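Local coordinates for SusD-like carbohydrate binding protein BF1063 (Bacteroides fragilis NCTC 9343, PDB 3I4G) that probably binds carbohydrate at the outer membrane as a SusD-family protein, at residues N248-F253 with R418-V423; A234-L239 with R445-M450; R363-E368 with G380-I385. All coordinates share one frame; numbering follows the deposited sequence.

Contact 1 of 3, residues N248-F253 with R418-V423; sequences NKENIF and RGRASV
Glu-250 OE2 is held by two arginines: Arg-420 NH2 donates to it at 3.1 Å, and Arg-386 forms a second salt bridge with the same oxygen. The pairing of Glu-250 with Arg-420 is a textbook bidentate, end-on salt bridge, buried in the SusD fold, where it joins the loop leading into strand 251-252 to the loop between helices 414-418 and 433-447. Its other half is the shorter one, with Arg-420 NH1 reaching Glu-250 OE1 at 2.7 Å. Carboxylate and guanidinium lie nearly in one plane, 15° apart, and both oxygens are met on their syn sides; the NH2 bond is almost perfectly straight at 178°. The side chains approach from opposite directions, so that two backbones whose nearest CA atoms, those of Glu-250 and Arg-420, are 11.5 Å apart are spanned by the two side chains, which touch at their charged ends. Glu-250 is extended throughout, whereas Arg-420 bends at chi3 (-60°), which turns its NH1/NH2 end to the carboxylate.

Further bonds limit the freedom of the guanidinium: NH1 also donates to the backbone oxygen of Asn-233, and NH2 also meets Glu-447. This mixture of opposite charges would be expected to keep both groups ionised despite their burial. At the base of the glutamate, Asn-248 OD1 accepts from Glu-250 N at 2.8 Å, an Asx turn, and from Asn-251 N at 2.9 Å, an Asx motif. Across the contact the loop folds back on itself, with Val-423 N bonded to Arg-420 O at 2.9 Å.

Contact 2 of 3, residues A234-L239 with R445-M450; sequences ANYQEL and RIELAM
With CG swung opposite the backbone nitrogen (chi1 -176°), Tyr-236 sends its ring straight across to the end of helix 433-447, while Glu-447, bent at chi2 (65°), folds its carboxylate back alongside that ring. The two side chains thus slide past one another in opposite directions. The phenol goes on to the main chain: Tyr-236 OH donates to Glu-447 O at 2.7 Å, approaching from above the carbonyl plane (41° out of it) instead of along a lone pair. Meanwhile the carboxylate lies at the ring edge, nearly perpendicular to the ring, with Glu-447 OE2 3.5 Å and OE1 3.6 Å from Tyr-236 CE1. A slightly positive aromatic C-H there probably suits the negative group. The charge itself is answered by Arg-318, which bridges OE1, and by Arg-386 and Arg-420 at OE2.

The hydroxyl has a second partner in Lys-364 NZ, which also bonds to Ala-449 O just beyond the helix. Behind the tyrosine, an Asx motif shapes the loop: Asn-235 OD1 accepts from Glu-238 N at 2.9 Å, and Leu-239 N bonds to Tyr-236 O at 3.1 Å as the 3-10 segment begins. Leu-448 is the first residue to leave helical geometry, so this is a side-chain hydrogen bond from a loop tyrosine to a main-chain carbonyl in the last turn of helix 433-447, within the mainly helical SusD fold.

Contact 3 of 3, residues R363-E368 with G380-I385; sequences RKYFEE and GLTPVI. With EDO (1,2-ethanediol), chain C.
A type II beta turn, Arg-363 to Phe-366, sets Tyr-365 against strand 380-386, whose run is broken by a classic beta bulge where Val-384 and Ile-385 both face Phe-253. Tyr-365 occupies the third position of the turn with positive phi (85°), and with CG anti to its carbonyl carbon (chi1 -60°) its ring end is carried toward the strand. The ring edge meets the strand: CD1 of Tyr-365 lies 3.8 Å from Leu-381 O, nearly in the ring plane, and CE1 lies 4.0 Å from Pro-383 CD. Thr-382 crosses the tyrosine at about a right angle, and its CG2 meets Tyr-365 CD1 obliquely at 3.9 Å.

No direct hydrogen bond joins the two segments; water does the polar work at both ends of the tyrosine. Tyr-365 OH donates to one water at 2.7 Å, which in turn donates to Pro-383 O at 2.8 Å. A second water accepts from Leu-381 N at 3.0 Å and is bonded to Tyr-365 O. Beside it sits a 1,2-ethanediol, probably from the crystallisation liquor, whose O2 accepts from Glu-367 N at 2.8 Å and which is also bonded to Asn-379 O.

Lys-364 CG lies over one face of the Tyr-365 ring, offset toward the rim, and Phe-240 meets the ring edge-to-face. Ile-54 of helix 50-54 touches both Tyr-365 and Thr-382, while strand 254-257 pairs antiparallel with the strand that the tyrosine abuts.

All three contacts are buried, yet their chemistry differs with their place. Contact 1, whose centre lies farthest from the chain centre (about 17 Å, against about 12 and 11 Å for contacts 2 and 3), depends on opposite charges; contact 2 uses a phenol and a helix-end carbonyl, and contact 3 an aromatic edge with bridging waters. They are nested along the chain, contact 3 within the loop closed by contact 1, and that within the loop closed by contact 2. Arg-420 and Glu-447 link the first two, helped by Ser-422 OG bonding to Ala-234 O. Strand pairing joins contacts 1 and 3, where Phe-253 O bonds to Val-384 N and Ile-252 N to Ile-385 O.

Contact 1 of 3, residues N248-F253 with R418-V423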
# COMPACT_ATOMS: atom_id res chain seq x y z
N ASN A 248 -8.90 -17.24 2.02
CA ASN A 248 -9.59 -16.61 3.12
C ASN A 248 -10.67 -15.70 2.56
O ASN A 248 -10.75 -15.47 1.34
CB ASN A 248 -8.59 -15.85 4.01
CG ASN A 248 -7.93 -14.71 3.31
OD1 ASN A 248 -8.57 -13.71 3.03
ND2 ASN A 248 -6.65 -14.84 2.98
N LYS A 249 -11.51 -15.18 3.44
CA LYS A 249 -12.63 -14.30 3.06
C LYS A 249 -12.33 -12.84 3.32
O LYS A 249 -13.23 -11.99 3.28
CB LYS A 249 -13.89 -14.75 3.80
CG LYS A 249 -14.35 -16.13 3.31
CD LYS A 249 -15.66 -16.55 3.91
CE LYS A 249 -16.15 -17.80 3.22
NZ LYS A 249 -17.49 -18.12 3.78
N GLU A 250 -11.06 -12.52 3.60
CA GLU A 250 -10.67 -11.14 3.92
C GLU A 250 -10.04 -10.40 2.74
O GLU A 250 -10.31 -9.21 2.53
CB GLU A 250 -9.70 -11.11 5.10
CG GLU A 250 -9.15 -9.72 5.40
CD GLU A 250 -8.66 -9.53 6.80
OE1 GLU A 250 -8.76 -10.46 7.62
OE2 GLU A 250 -8.18 -8.39 7.07
N ASN A 251 -9.21 -11.08 1.96
CA ASN A 251 -8.50 -10.46 0.85
C ASN A 251 -9.44 -10.36 -0.35
O ASN A 251 -9.68 -11.31 -1.06
CB ASN A 251 -7.22 -11.23 0.51
CG ASN A 251 -6.15 -11.09 1.57
OD1 ASN A 251 -6.17 -10.15 2.38
ND2 ASN A 251 -5.21 -12.04 1.60
N ILE A 252 -9.98 -9.17 -0.54
CA ILE A 252 -11.00 -8.87 -1.55
C ILE A 252 -10.38 -8.71 -2.92
O ILE A 252 -10.89 -9.25 -3.89
CB ILE A 252 -11.79 -7.63 -1.14
CG1 ILE A 252 -12.69 -7.97 0.06
CG2 ILE A 252 -12.66 -7.10 -2.30
CD1 ILE A 252 -13.27 -6.76 0.82
N PHE A 253 -9.30 -7.93 -2.99
CA PHE A 253 -8.57 -7.69 -4.25
C PHE A 253 -7.09 -7.81 -3.92
O PHE A 253 -6.64 -7.26 -2.93
CB PHE A 253 -8.94 -6.34 -4.88
CG PHE A 253 -8.38 -6.15 -6.26
CD1 PHE A 253 -8.84 -6.90 -7.32
CD2 PHE A 253 -7.39 -5.21 -6.51
CE1 PHE A 253 -8.26 -6.78 -8.58
CE2 PHE A 253 -6.84 -5.08 -7.79
CZ PHE A 253 -7.27 -5.86 -8.81
N ARG A 418 -9.46 -5.65 15.79
CA ARG A 418 -8.62 -5.91 16.97
C ARG A 418 -8.82 -7.30 17.58
O ARG A 418 -7.91 -7.88 18.19
CB ARG A 418 -8.86 -4.85 18.04
CG ARG A 418 -8.33 -3.48 17.64
CD ARG A 418 -8.72 -2.39 18.59
NE ARG A 418 -8.12 -2.52 19.92
CZ ARG A 418 -6.90 -2.12 20.25
NH1 ARG A 418 -6.05 -1.62 19.35
NH2 ARG A 418 -6.50 -2.28 21.50
N GLY A 419 -10.03 -7.81 17.44
CA GLY A 419 -10.44 -9.09 18.01
C GLY A 419 -10.06 -10.31 17.21
O GLY A 419 -10.32 -11.42 17.63
N ARG A 420 -9.42 -10.11 16.06
CA ARG A 420 -8.89 -11.18 15.26
C ARG A 420 -8.17 -12.15 16.19
O ARG A 420 -7.37 -11.71 17.02
CB ARG A 420 -7.92 -10.56 14.22
CG ARG A 420 -7.37 -11.52 13.24
CD ARG A 420 -6.17 -10.96 12.52
NE ARG A 420 -6.43 -9.74 11.77
CZ ARG A 420 -6.91 -9.72 10.53
NH1 ARG A 420 -7.29 -10.81 9.91
NH2 ARG A 420 -7.06 -8.55 9.92
N ALA A 421 -8.38 -13.45 16.08
CA ALA A 421 -7.81 -14.39 17.08
C ALA A 421 -6.31 -14.30 17.29
O ALA A 421 -5.82 -14.45 18.42
CB ALA A 421 -8.18 -15.82 16.71
N SER A 422 -5.57 -14.08 16.21
CA SER A 422 -4.11 -13.99 16.29
C SER A 422 -3.62 -12.65 16.84
O SER A 422 -2.42 -12.48 17.04
CB SER A 422 -3.50 -14.22 14.91
OG SER A 422 -3.98 -13.27 13.96
N VAL A 423 -4.52 -11.69 17.06
CA VAL A 423 -4.15 -10.38 17.55
C VAL A 423 -4.76 -10.18 18.93
O VAL A 423 -4.04 -9.90 19.90
CB VAL A 423 -4.58 -9.31 16.50
CG1 VAL A 423 -4.39 -7.90 17.03
CG2 VAL A 423 -3.81 -9.50 15.18

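Contact 2 of 3, residues A234-L239 with R445-M450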
# COMPACT_ATOMS: atom_id res chain seq x y z
N ALA A 234 -8.75 -15.40 10.89
CA ALA A 234 -8.17 -15.58 12.22
C ALA A 234 -6.69 -15.23 12.28
O ALA A 234 -6.21 -14.64 13.24
CB ALA A 234 -8.38 -17.01 12.70
N ASN A 235 -5.97 -15.60 11.21
CA ASN A 235 -4.53 -15.41 11.15
C ASN A 235 -4.10 -14.19 10.33
O ASN A 235 -4.39 -14.12 9.13
CB ASN A 235 -3.85 -16.69 10.63
CG ASN A 235 -2.36 -16.66 10.89
OD1 ASN A 235 -1.59 -15.99 10.23
ND2 ASN A 235 -1.95 -17.37 11.94
N TYR A 236 -3.42 -13.26 10.97
CA TYR A 236 -2.97 -12.02 10.33
C TYR A 236 -1.84 -12.29 9.34
O TYR A 236 -1.91 -11.84 8.20
CB TYR A 236 -2.48 -11.05 11.39
CG TYR A 236 -2.06 -9.66 10.95
CD1 TYR A 236 -2.97 -8.65 10.85
CD2 TYR A 236 -0.72 -9.35 10.76
CE1 TYR A 236 -2.59 -7.37 10.52
CE2 TYR A 236 -0.30 -8.08 10.44
CZ TYR A 236 -1.25 -7.09 10.31
OH TYR A 236 -0.84 -5.80 9.99
N GLN A 237 -0.81 -13.00 9.77
CA GLN A 237 0.36 -13.25 8.90
C GLN A 237 0.00 -13.91 7.58
O GLN A 237 0.56 -13.58 6.53
CB GLN A 237 1.41 -14.11 9.62
CG GLN A 237 2.06 -13.44 10.80
CD GLN A 237 3.13 -14.29 11.38
OE1 GLN A 237 2.83 -15.22 12.16
NE2 GLN A 237 4.38 -13.97 11.10
N GLU A 238 -0.94 -14.84 7.65
CA GLU A 238 -1.33 -15.65 6.50
C GLU A 238 -2.09 -14.89 5.44
O GLU A 238 -2.21 -15.37 4.32
CB GLU A 238 -2.13 -16.91 6.96
CG GLU A 238 -1.16 -17.94 7.56
CD GLU A 238 -1.84 -19.15 8.16
OE1 GLU A 238 -3.06 -19.24 8.15
OE2 GLU A 238 -1.09 -20.05 8.65
N LEU A 239 -2.55 -13.69 5.76
CA LEU A 239 -3.12 -12.80 4.74
C LEU A 239 -2.12 -12.43 3.66
O LEU A 239 -2.54 -12.09 2.56
CB LEU A 239 -3.60 -11.50 5.38
CG LEU A 239 -4.76 -11.61 6.36
CD1 LEU A 239 -4.92 -10.28 7.09
CD2 LEU A 239 -6.04 -12.05 5.64
N ARG A 445 -3.35 2.77 10.88
CA ARG A 445 -1.89 2.77 10.74
C ARG A 445 -1.31 1.43 11.14
O ARG A 445 -0.50 0.83 10.42
CB ARG A 445 -1.27 3.87 11.61
CG ARG A 445 0.20 3.97 11.42
CD ARG A 445 0.89 4.97 12.28
NE ARG A 445 2.31 5.11 11.82
CZ ARG A 445 3.22 5.89 12.38
NH1 ARG A 445 2.95 6.60 13.45
NH2 ARG A 445 4.43 5.92 11.87
N ILE A 446 -1.73 0.92 12.29
CA ILE A 446 -1.20 -0.34 12.77
C ILE A 446 -1.65 -1.52 11.92
O ILE A 446 -0.85 -2.33 11.45
CB ILE A 446 -1.64 -0.58 14.24
CG1 ILE A 446 -1.07 0.49 15.17
CG2 ILE A 446 -1.25 -1.99 14.72
CD1 ILE A 446 0.42 0.72 15.07
N GLU A 447 -2.94 -1.57 11.63
CA GLU A 447 -3.47 -2.71 10.87
C GLU A 447 -2.87 -2.84 9.49
O GLU A 447 -2.56 -3.96 9.06
CB GLU A 447 -4.99 -2.59 10.79
CG GLU A 447 -5.64 -3.67 9.98
CD GLU A 447 -5.52 -5.07 10.53
OE1 GLU A 447 -5.22 -5.22 11.73
OE2 GLU A 447 -5.74 -6.03 9.77
N LEU A 448 -2.67 -1.72 8.81
CA LEU A 448 -2.21 -1.73 7.43
C LEU A 448 -0.75 -1.41 7.26
O LEU A 448 -0.30 -1.21 6.13
CB LEU A 448 -3.04 -0.72 6.62
CG LEU A 448 -4.55 -0.92 6.62
CD1 LEU A 448 -5.24 0.27 5.91
CD2 LEU A 448 -4.95 -2.25 5.99
N ALA A 449 0.02 -1.41 8.32
CA ALA A 449 1.43 -1.04 8.23
C ALA A 449 2.21 -1.89 7.23
O ALA A 449 2.12 -3.12 7.21
CB ALA A 449 2.11 -1.07 9.62
N MSE A 450 3.02 -1.21 6.42
CA MSE A 450 3.91 -1.78 5.42
C MSE A 450 3.18 -2.29 4.18
O MSE A 450 3.82 -2.95 3.36
CB MSE A 450 4.81 -2.89 5.99
CG MSE A 450 5.64 -2.45 7.19
SE MSE A 450 6.74 -0.84 6.96
CE MSE A 450 7.71 -1.46 5.40

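Contact 3 of 3, residues R363-E368 with G380-I385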
# COMPACT_ATOMS: atom_id res chain seq x y z
N ARG A 363 8.90 -8.09 8.01
CA ARG A 363 8.53 -9.52 8.11
C ARG A 363 7.32 -9.83 7.23
O ARG A 363 7.20 -10.94 6.68
CB ARG A 363 8.23 -9.90 9.56
CG ARG A 363 8.16 -11.40 9.78
CD ARG A 363 7.71 -11.81 11.16
NE ARG A 363 8.66 -11.53 12.23
CZ ARG A 363 9.63 -12.35 12.62
NH1 ARG A 363 9.90 -13.46 11.95
NH2 ARG A 363 10.39 -12.03 13.65
N LYS A 364 6.39 -8.90 7.11
CA LYS A 364 5.17 -9.07 6.32
C LYS A 364 5.53 -9.48 4.90
O LYS A 364 6.51 -9.00 4.35
CB LYS A 364 4.34 -7.81 6.33
CG LYS A 364 2.96 -7.93 5.71
CD LYS A 364 2.09 -6.69 5.95
CE LYS A 364 1.47 -6.66 7.37
NZ LYS A 364 0.62 -5.46 7.63
N TYR A 365 4.70 -10.39 4.35
CA TYR A 365 4.75 -10.92 2.97
C TYR A 365 5.70 -12.10 2.77
O TYR A 365 5.75 -12.65 1.68
CB TYR A 365 5.07 -9.82 1.96
CG TYR A 365 4.11 -8.67 1.90
CD1 TYR A 365 2.83 -8.81 1.37
CD2 TYR A 365 4.48 -7.41 2.36
CE1 TYR A 365 1.94 -7.75 1.33
CE2 TYR A 365 3.59 -6.35 2.34
CZ TYR A 365 2.34 -6.51 1.81
OH TYR A 365 1.50 -5.45 1.74
N PHE A 366 6.43 -12.49 3.82
CA PHE A 366 7.42 -13.59 3.71
C PHE A 366 6.98 -14.81 4.48
O PHE A 366 6.96 -14.81 5.70
CB PHE A 366 8.81 -13.09 4.15
CG PHE A 366 9.29 -11.90 3.35
CD1 PHE A 366 9.42 -11.98 1.96
CD2 PHE A 366 9.58 -10.72 3.93
CE1 PHE A 366 9.80 -10.88 1.22
CE2 PHE A 366 9.96 -9.62 3.18
CZ PHE A 366 10.08 -9.70 1.83
N GLU A 367 6.59 -15.85 3.73
CA GLU A 367 6.14 -17.13 4.28
C GLU A 367 7.37 -17.90 4.70
O GLU A 367 7.88 -18.73 3.93
CB GLU A 367 5.28 -17.83 3.22
CG GLU A 367 4.67 -19.15 3.67
CD GLU A 367 3.79 -19.78 2.58
OE1 GLU A 367 3.11 -19.10 1.80
OE2 GLU A 367 3.77 -21.02 2.51
N GLU A 368 7.79 -17.73 5.95
CA GLU A 368 9.10 -18.15 6.43
C GLU A 368 9.34 -19.64 6.47
O GLU A 368 10.48 -20.05 6.34
CB GLU A 368 9.35 -17.60 7.84
CG GLU A 368 9.35 -16.09 7.90
CD GLU A 368 9.40 -15.61 9.33
OE1 GLU A 368 10.32 -15.99 10.05
OE2 GLU A 368 8.50 -14.80 9.74
N GLY A 380 4.15 -15.26 -4.54
CA GLY A 380 3.82 -14.17 -3.61
C GLY A 380 2.38 -13.81 -3.68
O GLY A 380 1.68 -14.12 -4.65
N LEU A 381 1.88 -13.12 -2.65
CA LEU A 381 0.51 -12.66 -2.62
C LEU A 381 0.48 -11.34 -1.87
O LEU A 381 0.79 -11.31 -0.65
CB LEU A 381 -0.38 -13.72 -1.99
CG LEU A 381 -1.89 -13.58 -2.00
CD1 LEU A 381 -2.37 -12.40 -1.14
CD2 LEU A 381 -2.39 -13.45 -3.42
N THR A 382 0.12 -10.26 -2.56
CA THR A 382 0.10 -8.93 -1.95
C THR A 382 -1.31 -8.35 -2.04
O THR A 382 -1.76 -7.92 -3.13
CB THR A 382 1.12 -7.99 -2.59
OG1 THR A 382 0.79 -7.80 -3.97
CG2 THR A 382 2.51 -8.58 -2.48
N PRO A 383 -2.05 -8.34 -0.92
CA PRO A 383 -3.37 -7.73 -0.95
C PRO A 383 -3.38 -6.25 -1.29
O PRO A 383 -2.46 -5.51 -0.90
CB PRO A 383 -3.86 -7.93 0.49
CG PRO A 383 -3.12 -9.17 0.95
CD PRO A 383 -1.77 -8.97 0.39
N VAL A 384 -4.42 -5.85 -2.02
CA VAL A 384 -4.68 -4.47 -2.39
C VAL A 384 -5.84 -3.93 -1.55
O VAL A 384 -5.80 -2.81 -1.05
CB VAL A 384 -4.95 -4.36 -3.89
CG1 VAL A 384 -5.26 -2.93 -4.25
CG2 VAL A 384 -3.74 -4.84 -4.70
N ILE A 385 -6.90 -4.72 -1.40
CA ILE A 385 -8.04 -4.37 -0.57
C ILE A 385 -8.33 -5.54 0.37
O ILE A 385 -8.63 -6.65 -0.08
CB ILE A 385 -9.33 -4.10 -1.38
CG1 ILE A 385 -9.14 -2.96 -2.39
CG2 ILE A 385 -10.53 -3.82 -0.45
CD1 ILE A 385 -8.88 -1.55 -1.81
C1 EDO C . 7.88 -14.94 -1.07
O1 EDO C . 7.24 -13.95 -1.90
C2 EDO C . 6.80 -15.44 -0.12
O2 EDO C . 7.42 -15.95 1.04
O HOH W 1 3.66 -12.52 -0.30
O HOH W 2 -1.15 -5.94 1.54